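Local coordinates for protein L-ribulose 3-epimerase (Methylomonas sp. DH-1, PDB 7CJ7) that epimerises ketoses at C3 as a manganese-dependent homodimer, with highest activity toward L-ribulose and lower activity toward D-ribulose, D-allulose and D-fructose, at residues A[24-29]-A[56-61]; A[36-41]-A[63-68]; A[116-121]-A[155-160]. All coordinates share one frame; numbering follows the deposited sequence.

Overall arrangement
The three contacts fall on the helical shell, the strand wall and the loops of one (beta/alpha)8 barrel. Contact 1 pairs helices 22-35 and 52-61 on the outside, and contact 2 joins strands 39-43 and 65-72 beneath them; their centres lie 10 Å apart. They touch directly: A28 CB meets I40 CD1 at 3.6 Å, and L59 CD1 meets A66 CB at 3.7 Å. Contact 3, between two loops that follow strands 107-112 and 148-152, lies on the opposite side of the chain's centre, its centre 29 Å from that of contact 2. L-sorbose lies between contacts 2 and 3: E158 hydrogen-bonds it, and the E41 side chain of contact 2 comes within about 5 Å.

Contact 1 (A[24-29]-A[56-61]); sequences GARKAI and KDLLQE. With MG (magnesium ion), chain E.
L58 pushes its CD2 methyl over one face of the R26 guanidinium, 3.4 Å from NH2, while its other methyl, CD1, reaches A25 CB at 3.7 Å. The two residues stand on neighbouring outer helices of a TIM barrel, 22-35 and 52-61, whose segments run roughly parallel, 10.0 Å apart at closest approach with a crossing angle of -25°. On the buried side the packing is apolar. I29 sends CD1 across the L58 side chain to its CB at 3.6 Å and also meets L59 CD2, its CG1 branch lying anti to the carbonyl carbon (chi1 -73°), and its CG2 lies against L58 O. A28 and L59 both rest on I40 of strand 39-43, so this layer continues into the barrel wall.

Toward solvent the contact turns ionic. R26 starts with CG anti to its backbone N (chi1 176°) and bends at chi3, bringing its guanidinium end-on to the E61 carboxylate, one nitrogen to each oxygen. The two planes are strongly inclined to one another, and the two bonds differ accordingly: NH1 reaches OE2 at 3.0 Å almost within the guanidinium plane, whereas the line from NH2 to OE1 is tilted from it. The pair lies at the solvent-facing margin, with L58 CD2 backing one face of the guanidinium. Beyond it, on the flank of helix 52-61 turned from this interface, D57 OD1 binds a magnesium ion at 2.0 Å, and a metal-bound water donates to Q60 OE1.

Contact 2 (A[36-41]-A[63-68]); sequences GYDYIE and NLRAHA
Y39 presents one ring face to the edge of H67, whose CD2 stands over the ring centre, 3.7 Å from Y39 CD1, in a T-shaped pair with planes 66° apart. Y39 CG takes the crowded position between backbone N and carbonyl carbon (chi1 69°), which turns a ring face toward H67 on the side of the sheet shared by R65 and E41. Beneath it, strands 39-41 and 65-68 pair in parallel: R65 N donates to D38 O at 3.1 Å, I40 N to R65 O at 3.0 Å, and H67 N to I40 O.

On the other face the packing is close. L64 spreads its two methyls: CD1 sits against the backbone carbonyls of Y37 and D38, 3.4 Å from Y37 O, and the apolar part is CD2 on I40 CG2 at 3.8 Å. With an alanine here both methyl branches are gone, and a gap would probably open between I40 and I29 and A32 of helix 22-35.

The margin at D38 and R65, partly exposed, is looser. Their side chains run alongside each other, but D38 OD1 stays 4.6 Å from R65 NH2 and well out of the guanidinium plane, an attraction of charges alone. Each has a firmer partner elsewhere: R65 forms a salt bridge with E8, and D38 OD2 accepts from Y9 N.

The pairing belongs to the beta-alpha-beta unit of strand 39-43, helix 52-61 and strand 65-72. Strand 8-12 hydrogen-bonds the other edge of strand 39-43, helix 22-35 packs on I40 and L64, and P242 of strand 242-245 touches Y39 and H67.

Contact 3 (A[116-121]-A[155-160]); sequences LGKYPG and NRYETN. With SOL (L-sorbose), chain C.
N160 lays its amide flat over one face of the Y119 ring, the planes only 12° apart, with ND2 3.3 Å from CG and OD1 above the ring centre. The asparagine holds CG between its backbone N and carbonyl carbon (chi1 65°), and the same turn aims ND2 at G121 O, 2.9 Å away, the oxygen lying in the amide plane. One bond and one stack thus fix the rotation of the amide. The Y119 hydroxyl is tied down beyond this pair by D77 and A115.

K118 runs alongside Y157, its NZ 3.9 Å from CD1 of the ring; the strongest polar partner of K118 is Y157 of the second subunit. L116 runs beside E158, its CD1 reaching OE1 at 3.5 Å.

Both segments are loops that follow strands of the TIM barrel, 107-112 and 148-152, and they meet at the dimer interface, beside the sugar pocket to which E158 contributes. Their backbones join where G117 N donates to E158 O at 3.0 Å, and a water bridges G117 O, Y119 N and R156 O. In 155-160 an Asx turn, N155 OD1 accepting from Y157 N, shapes the bend.

E158 sets CG anti to the carbonyl carbon (chi1 -66°) and extends beyond it into the pocket, where OE1 accepts from O1 of L-sorbose at 2.5 Å, so short that the exact length is doubtful. Its other oxygen, OE2, accepts from the Y157 hydroxyl of the second subunit, and Y157 OH of this subunit makes the equivalent bond to E158 OE2 of the second subunit.

Contact 1 (A[24-29]-A[56-61])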
loop_
_atom_site.group_PDB
_atom_site.type_symbol
_atom_site.label_atom_id
_atom_site.label_comp_id
_atom_site.label_asym_id
_atom_site.label_seq_id
_atom_site.Cartn_x
_atom_site.Cartn_y
_atom_site.Cartn_z
ATOM N N GLY A 24 -0.937 -6.790 29.304
ATOM C CA GLY A 24 -0.390 -6.588 27.950
ATOM C C GLY A 24 1.027 -6.054 28.033
ATOM O O GLY A 24 1.912 -6.547 27.299
ATOM N N ALA A 25 1.251 -5.091 28.924
ATOM C CA ALA A 25 2.571 -4.445 29.100
ATOM C C ALA A 25 3.586 -5.494 29.564
ATOM O O ALA A 25 4.699 -5.551 29.006
ATOM C CB ALA A 25 2.461 -3.306 30.071
ATOM N N ARG A 26 3.219 -6.321 30.543
ATOM C CA ARG A 26 4.146 -7.333 31.110
ATOM C C ARG A 26 4.472 -8.372 30.032
ATOM O O ARG A 26 5.648 -8.738 29.905
ATOM C CB ARG A 26 3.575 -7.999 32.360
ATOM C CG ARG A 26 4.462 -9.119 32.899
ATOM C CD ARG A 26 3.967 -9.729 34.193
ATOM N NE ARG A 26 4.173 -8.817 35.295
ATOM C CZ ARG A 26 5.313 -8.704 35.970
ATOM N NH1 ARG A 26 6.340 -9.492 35.697
ATOM N NH2 ARG A 26 5.409 -7.826 36.944
ATOM N N LYS A 27 3.462 -8.812 29.280
ATOM C CA LYS A 27 3.617 -9.823 28.207
ATOM C C LYS A 27 4.602 -9.279 27.173
ATOM O O LYS A 27 5.549 -10.010 26.806
ATOM C CB LYS A 27 2.249 -10.126 27.593
ATOM C CG LYS A 27 2.202 -11.260 26.589
ATOM C CD LYS A 27 0.768 -11.670 26.349
ATOM C CE LYS A 27 0.600 -12.847 25.419
ATOM N NZ LYS A 27 0.784 -12.441 24.004
ATOM N N ALA A 28 4.408 -8.027 26.752
ATOM C CA ALA A 28 5.213 -7.387 25.688
ATOM C C ALA A 28 6.642 -7.149 26.190
ATOM O O ALA A 28 7.592 -7.436 25.451
ATOM C CB ALA A 28 4.550 -6.111 25.235
ATOM N N ILE A 29 6.789 -6.636 27.409
ATOM C CA ILE A 29 8.124 -6.276 27.967
ATOM C C ILE A 29 8.904 -7.567 28.231
ATOM O O ILE A 29 10.069 -7.650 27.805
ATOM C CB ILE A 29 7.976 -5.351 29.188
ATOM C CG1 ILE A 29 7.550 -3.953 28.729
ATOM C CG2 ILE A 29 9.257 -5.317 30.012
ATOM C CD1 ILE A 29 7.116 -3.021 29.836
ATOM N N LYS A 56 6.958 1.753 33.929
ATOM C CA LYS A 56 8.320 2.074 34.422
ATOM C C LYS A 56 8.853 0.906 35.276
ATOM O O LYS A 56 9.984 0.468 35.035
ATOM C CB LYS A 56 8.270 3.414 35.160
ATOM C CG LYS A 56 9.572 3.833 35.808
ATOM C CD LYS A 56 10.779 3.445 35.017
ATOM C CE LYS A 56 11.231 4.503 34.037
ATOM N NZ LYS A 56 12.707 4.631 34.061
ATOM N N ASP A 57 8.060 0.398 36.221
ATOM C CA ASP A 57 8.450 -0.737 37.100
ATOM C C ASP A 57 8.778 -1.967 36.241
ATOM O O ASP A 57 9.762 -2.669 36.558
ATOM C CB ASP A 57 7.353 -1.064 38.112
ATOM C CG ASP A 57 7.182 -0.034 39.213
ATOM O OD1 ASP A 57 8.077 0.842 39.353
ATOM O OD2 ASP A 57 6.164 -0.133 39.943
ATOM N N LEU A 58 7.994 -2.225 35.192
ATOM C CA LEU A 58 8.201 -3.404 34.302
ATOM C C LEU A 58 9.516 -3.230 33.543
ATOM O O LEU A 58 10.279 -4.212 33.436
ATOM C CB LEU A 58 7.019 -3.563 33.344
ATOM C CG LEU A 58 5.740 -4.091 33.984
ATOM C CD1 LEU A 58 4.563 -3.959 33.030
ATOM C CD2 LEU A 58 5.924 -5.531 34.436
ATOM N N LEU A 59 9.773 -2.034 33.010
ATOM C CA LEU A 59 11.033 -1.767 32.272
ATOM C C LEU A 59 12.221 -2.054 33.195
ATOM O O LEU A 59 13.178 -2.673 32.736
ATOM C CB LEU A 59 11.041 -0.326 31.752
ATOM C CG LEU A 59 10.017 -0.046 30.655
ATOM C CD1 LEU A 59 10.024 1.420 30.261
ATOM C CD2 LEU A 59 10.280 -0.924 29.437
ATOM N N GLN A 60 12.158 -1.635 34.457
ATOM C CA GLN A 60 13.251 -1.855 35.439
ATOM C C GLN A 60 13.380 -3.360 35.726
ATOM O O GLN A 60 14.508 -3.885 35.707
ATOM C CB GLN A 60 12.951 -1.074 36.718
ATOM C CG GLN A 60 12.980 0.431 36.527
ATOM C CD GLN A 60 12.591 1.142 37.799
ATOM O OE1 GLN A 60 11.433 1.128 38.211
ATOM N NE2 GLN A 60 13.569 1.752 38.447
ATOM N N GLU A 61 12.247 -4.019 35.951
ATOM C CA GLU A 61 12.145 -5.466 36.286
ATOM C C GLU A 61 12.848 -6.294 35.204
ATOM O O GLU A 61 13.572 -7.226 35.568
ATOM C CB GLU A 61 10.671 -5.843 36.457
ATOM C CG GLU A 61 10.440 -7.290 36.819
ATOM C CD GLU A 61 8.990 -7.664 37.084
ATOM O OE1 GLU A 61 8.130 -6.766 37.054
ATOM O OE2 GLU A 61 8.725 -8.858 37.342
HETATM MG MG MG E . 8.188 2.695 40.125
HETATM O O HOH W 1 5.981 2.046 41.143
HETATM O O HOH W 2 10.048 2.846 39.483
HETATM O O HOH W 3 7.200 3.586 38.766
HETATM O O HOH W 4 8.435 4.410 41.453
#

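Contact 2 (A[36-41]-A[63-68])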
loop_
_atom_site.group_PDB
_atom_site.type_symbol
_atom_site.label_atom_id
_atom_site.label_comp_id
_atom_site.label_asym_id
_atom_site.label_seq_id
_atom_site.Cartn_x
_atom_site.Cartn_y
_atom_site.Cartn_z
ATOM N N GLY A 36 15.863 -10.768 23.424
ATOM C CA GLY A 36 17.198 -10.137 23.494
ATOM C C GLY A 36 17.203 -8.731 22.908
ATOM O O GLY A 36 18.288 -8.220 22.594
ATOM N N TYR A 37 16.037 -8.106 22.761
ATOM C CA TYR A 37 15.940 -6.693 22.316
ATOM C C TYR A 37 16.476 -5.766 23.418
ATOM O O TYR A 37 16.445 -6.125 24.618
ATOM C CB TYR A 37 14.509 -6.336 21.917
ATOM C CG TYR A 37 14.067 -6.968 20.624
ATOM C CD1 TYR A 37 14.328 -6.372 19.402
ATOM C CD2 TYR A 37 13.421 -8.191 20.616
ATOM C CE1 TYR A 37 13.937 -6.961 18.214
ATOM C CE2 TYR A 37 13.006 -8.786 19.436
ATOM C CZ TYR A 37 13.275 -8.174 18.227
ATOM O OH TYR A 37 12.880 -8.746 17.049
ATOM N N ASP A 38 16.983 -4.600 23.004
ATOM C CA ASP A 38 17.458 -3.515 23.899
ATOM C C ASP A 38 16.273 -2.674 24.389
ATOM O O ASP A 38 16.329 -2.173 25.527
ATOM C CB ASP A 38 18.467 -2.620 23.181
ATOM C CG ASP A 38 19.684 -3.377 22.701
ATOM O OD1 ASP A 38 20.299 -4.063 23.536
ATOM O OD2 ASP A 38 20.002 -3.282 21.501
ATOM N N TYR A 39 15.248 -2.491 23.562
ATOM C CA TYR A 39 14.092 -1.636 23.931
ATOM C C TYR A 39 12.813 -2.205 23.331
ATOM O O TYR A 39 12.857 -3.037 22.409
ATOM C CB TYR A 39 14.318 -0.180 23.503
ATOM C CG TYR A 39 14.314 0.067 22.016
ATOM C CD1 TYR A 39 13.148 0.368 21.340
ATOM C CD2 TYR A 39 15.473 -0.022 21.271
ATOM C CE1 TYR A 39 13.137 0.604 19.975
ATOM C CE2 TYR A 39 15.477 0.190 19.903
ATOM C CZ TYR A 39 14.302 0.482 19.243
ATOM O OH TYR A 39 14.299 0.677 17.890
ATOM N N ILE A 40 11.695 -1.761 23.884
ATOM C CA ILE A 40 10.346 -1.974 23.290
ATOM C C ILE A 40 9.852 -0.621 22.783
ATOM O O ILE A 40 10.103 0.403 23.443
ATOM C CB ILE A 40 9.388 -2.595 24.315
ATOM C CG1 ILE A 40 8.014 -2.830 23.684
ATOM C CG2 ILE A 40 9.303 -1.729 25.560
ATOM C CD1 ILE A 40 7.300 -4.023 24.208
ATOM N N GLU A 41 9.197 -0.622 21.625
ATOM C CA GLU A 41 8.560 0.578 21.069
ATOM C C GLU A 41 7.086 0.515 21.436
ATOM O O GLU A 41 6.383 -0.361 20.931
ATOM C CB GLU A 41 8.782 0.669 19.564
ATOM C CG GLU A 41 8.302 1.984 18.985
ATOM C CD GLU A 41 8.533 2.048 17.495
ATOM O OE1 GLU A 41 9.718 2.003 17.088
ATOM O OE2 GLU A 41 7.532 2.083 16.754
ATOM N N ASN A 63 14.926 -5.001 32.740
ATOM C CA ASN A 63 16.123 -4.257 32.269
ATOM C C ASN A 63 15.957 -3.913 30.786
ATOM O O ASN A 63 16.841 -4.246 29.972
ATOM C CB ASN A 63 17.425 -5.031 32.458
ATOM C CG ASN A 63 18.647 -4.179 32.208
ATOM O OD1 ASN A 63 19.654 -4.654 31.683
ATOM N ND2 ASN A 63 18.565 -2.909 32.556
ATOM N N LEU A 64 14.848 -3.275 30.453
ATOM C CA LEU A 64 14.524 -2.907 29.059
ATOM C C LEU A 64 14.366 -1.389 28.971
ATOM O O LEU A 64 13.878 -0.797 29.922
ATOM C CB LEU A 64 13.238 -3.638 28.676
ATOM C CG LEU A 64 12.983 -3.786 27.187
ATOM C CD1 LEU A 64 14.066 -4.621 26.525
ATOM C CD2 LEU A 64 11.609 -4.395 26.952
ATOM N N ARG A 65 14.752 -0.792 27.848
ATOM C CA ARG A 65 14.484 0.640 27.575
ATOM C C ARG A 65 13.178 0.734 26.770
ATOM O O ARG A 65 12.650 -0.319 26.318
ATOM C CB ARG A 65 15.688 1.270 26.870
ATOM C CG ARG A 65 16.953 1.262 27.714
ATOM C CD ARG A 65 18.073 2.121 27.169
ATOM N NE ARG A 65 18.622 1.705 25.884
ATOM C CZ ARG A 65 19.490 0.696 25.707
ATOM N NH1 ARG A 65 19.876 -0.036 26.737
ATOM N NH2 ARG A 65 19.957 0.402 24.500
ATOM N N ALA A 66 12.654 1.943 26.597
ATOM C CA ALA A 66 11.438 2.174 25.793
ATOM C C ALA A 66 11.612 3.424 24.934
ATOM O O ALA A 66 12.218 4.405 25.394
ATOM C CB ALA A 66 10.231 2.274 26.692
ATOM N N HIS A 67 11.117 3.353 23.706
ATOM C CA HIS A 67 10.824 4.520 22.849
ATOM C C HIS A 67 9.330 4.460 22.542
ATOM O O HIS A 67 8.691 3.470 22.892
ATOM C CB HIS A 67 11.712 4.536 21.597
ATOM C CG HIS A 67 13.167 4.654 21.886
ATOM N ND1 HIS A 67 13.695 5.708 22.627
ATOM C CD2 HIS A 67 14.211 3.875 21.525
ATOM C CE1 HIS A 67 15.007 5.568 22.698
ATOM N NE2 HIS A 67 15.347 4.449 22.029
ATOM N N ALA A 68 8.772 5.485 21.925
ATOM C CA ALA A 68 7.321 5.523 21.659
ATOM C C ALA A 68 7.075 5.957 20.218
ATOM O O ALA A 68 7.791 6.808 19.720
ATOM C CB ALA A 68 6.642 6.441 22.640
#

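Contact 3 (A[116-121]-A[155-160])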
loop_
_atom_site.group_PDB
_atom_site.type_symbol
_atom_site.label_atom_id
_atom_site.label_comp_id
_atom_site.label_asym_id
_atom_site.label_seq_id
_atom_site.Cartn_x
_atom_site.Cartn_y
_atom_site.Cartn_z
ATOM N N LEU A 116 -2.882 9.180 10.712
ATOM C CA LEU A 116 -2.447 7.894 10.111
ATOM C C LEU A 116 -3.665 7.278 9.431
ATOM O O LEU A 116 -4.650 7.012 10.144
ATOM C CB LEU A 116 -1.908 6.977 11.210
ATOM C CG LEU A 116 -1.449 5.597 10.751
ATOM C CD1 LEU A 116 -0.273 5.703 9.809
ATOM C CD2 LEU A 116 -1.097 4.720 11.942
ATOM N N GLY A 117 -3.618 7.097 8.112
ATOM C CA GLY A 117 -4.692 6.408 7.374
ATOM C C GLY A 117 -4.942 7.005 6.004
ATOM O O GLY A 117 -4.092 7.772 5.525
ATOM N N LYS A 118 -6.056 6.619 5.380
ATOM C CA LYS A 118 -6.284 6.848 3.931
ATOM C C LYS A 118 -7.026 8.167 3.714
ATOM O O LYS A 118 -8.247 8.187 3.848
ATOM C CB LYS A 118 -7.088 5.722 3.280
ATOM C CG LYS A 118 -7.095 5.819 1.758
ATOM C CD LYS A 118 -8.170 5.037 1.046
ATOM C CE LYS A 118 -7.621 3.801 0.376
ATOM N NZ LYS A 118 -7.058 2.885 1.390
ATOM N N TYR A 119 -6.304 9.214 3.342
ATOM C CA TYR A 119 -6.898 10.532 3.027
ATOM C C TYR A 119 -7.703 10.370 1.748
ATOM O O TYR A 119 -7.280 9.652 0.844
ATOM C CB TYR A 119 -5.805 11.587 2.869
ATOM C CG TYR A 119 -5.283 12.124 4.176
ATOM C CD1 TYR A 119 -5.912 13.182 4.806
ATOM C CD2 TYR A 119 -4.174 11.571 4.794
ATOM C CE1 TYR A 119 -5.438 13.706 5.996
ATOM C CE2 TYR A 119 -3.694 12.078 5.989
ATOM C CZ TYR A 119 -4.328 13.151 6.591
ATOM O OH TYR A 119 -3.875 13.671 7.769
ATOM N N PRO A 120 -8.877 11.029 1.651
ATOM C CA PRO A 120 -9.740 10.904 0.479
ATOM C C PRO A 120 -9.275 11.772 -0.697
ATOM O O PRO A 120 -9.883 11.713 -1.746
ATOM C CB PRO A 120 -11.091 11.404 1.014
ATOM C CG PRO A 120 -10.712 12.443 2.035
ATOM C CD PRO A 120 -9.452 11.902 2.688
ATOM N N GLY A 121 -8.243 12.587 -0.477
ATOM C CA GLY A 121 -7.742 13.533 -1.489
ATOM C C GLY A 121 -6.366 14.058 -1.118
ATOM O O GLY A 121 -5.864 13.804 -0.021
ATOM N N ASN A 155 3.536 5.080 3.352
ATOM C CA ASN A 155 3.056 4.939 1.959
ATOM C C ASN A 155 1.810 5.812 1.758
ATOM O O ASN A 155 1.220 6.326 2.742
ATOM C CB ASN A 155 2.855 3.462 1.606
ATOM C CG ASN A 155 1.671 2.842 2.302
ATOM O OD1 ASN A 155 0.548 3.267 2.070
ATOM N ND2 ASN A 155 1.909 1.844 3.151
ATOM N N ARG A 156 1.417 5.943 0.501
ATOM C CA ARG A 156 0.304 6.791 0.010
ATOM C C ARG A 156 -1.010 6.442 0.724
ATOM O O ARG A 156 -1.860 7.345 0.856
ATOM C CB ARG A 156 0.173 6.577 -1.498
ATOM C CG ARG A 156 -0.201 5.148 -1.876
ATOM C CD ARG A 156 -0.036 4.850 -3.354
ATOM N NE ARG A 156 1.333 5.058 -3.799
ATOM C CZ ARG A 156 1.694 5.166 -5.067
ATOM N NH1 ARG A 156 0.784 5.065 -6.015
ATOM N NH2 ARG A 156 2.961 5.378 -5.384
ATOM N N TYR A 157 -1.220 5.192 1.134
ATOM C CA TYR A 157 -2.502 4.783 1.768
ATOM C C TYR A 157 -2.530 5.203 3.249
ATOM O O TYR A 157 -3.586 5.042 3.870
ATOM C CB TYR A 157 -2.748 3.277 1.616
ATOM C CG TYR A 157 -2.691 2.756 0.202
ATOM C CD1 TYR A 157 -3.746 2.923 -0.679
ATOM C CD2 TYR A 157 -1.583 2.057 -0.246
ATOM C CE1 TYR A 157 -3.699 2.424 -1.972
ATOM C CE2 TYR A 157 -1.509 1.562 -1.537
ATOM C CZ TYR A 157 -2.581 1.732 -2.400
ATOM O OH TYR A 157 -2.523 1.232 -3.665
ATOM N N GLU A 158 -1.420 5.715 3.799
ATOM C CA GLU A 158 -1.292 6.012 5.253
ATOM C C GLU A 158 -0.987 7.497 5.521
ATOM O O GLU A 158 -1.177 7.918 6.672
ATOM C CB GLU A 158 -0.259 5.082 5.889
ATOM C CG GLU A 158 -0.690 3.616 5.896
ATOM C CD GLU A 158 0.217 2.705 6.713
ATOM O OE1 GLU A 158 0.902 3.228 7.616
ATOM O OE2 GLU A 158 0.271 1.484 6.426
ATOM N N THR A 159 -0.538 8.262 4.519
ATOM C CA THR A 159 -0.413 9.745 4.590
ATOM C C THR A 159 -0.448 10.341 3.189
ATOM O O THR A 159 -0.038 9.658 2.227
ATOM C CB THR A 159 0.875 10.239 5.265
ATOM O OG1 THR A 159 0.767 11.655 5.420
ATOM C CG2 THR A 159 2.130 9.972 4.471
ATOM N N ASN A 160 -0.880 11.589 3.094
ATOM C CA ASN A 160 -0.817 12.355 1.829
ATOM C C ASN A 160 0.251 13.451 1.939
ATOM O O ASN A 160 0.351 14.235 1.000
ATOM C CB ASN A 160 -2.206 12.864 1.435
ATOM C CG ASN A 160 -2.783 13.879 2.396
ATOM O OD1 ASN A 160 -2.153 14.229 3.387
ATOM N ND2 ASN A 160 -3.992 14.341 2.115
HETATM C C1 SOL C . 2.478 2.360 10.231
HETATM O O1 SOL C . 2.304 1.718 8.990
HETATM C C2 SOL C . 3.861 2.174 10.766
HETATM O O2 SOL C . 4.780 1.885 10.019
HETATM C C3 SOL C . 4.081 2.302 12.267
HETATM O O3 SOL C . 5.439 2.541 12.558
HETATM C C4 SOL C . 3.206 3.398 12.866
HETATM O O4 SOL C . 3.551 4.654 12.277
HETATM C C5 SOL C . 3.339 3.526 14.385
HETATM O O5 SOL C . 2.631 4.685 14.824
HETATM C C6 SOL C . 2.819 2.323 15.142
HETATM O O6 SOL C . 3.017 2.490 16.549
HETATM O O HOH W 5 -3.515 8.571 2.771
#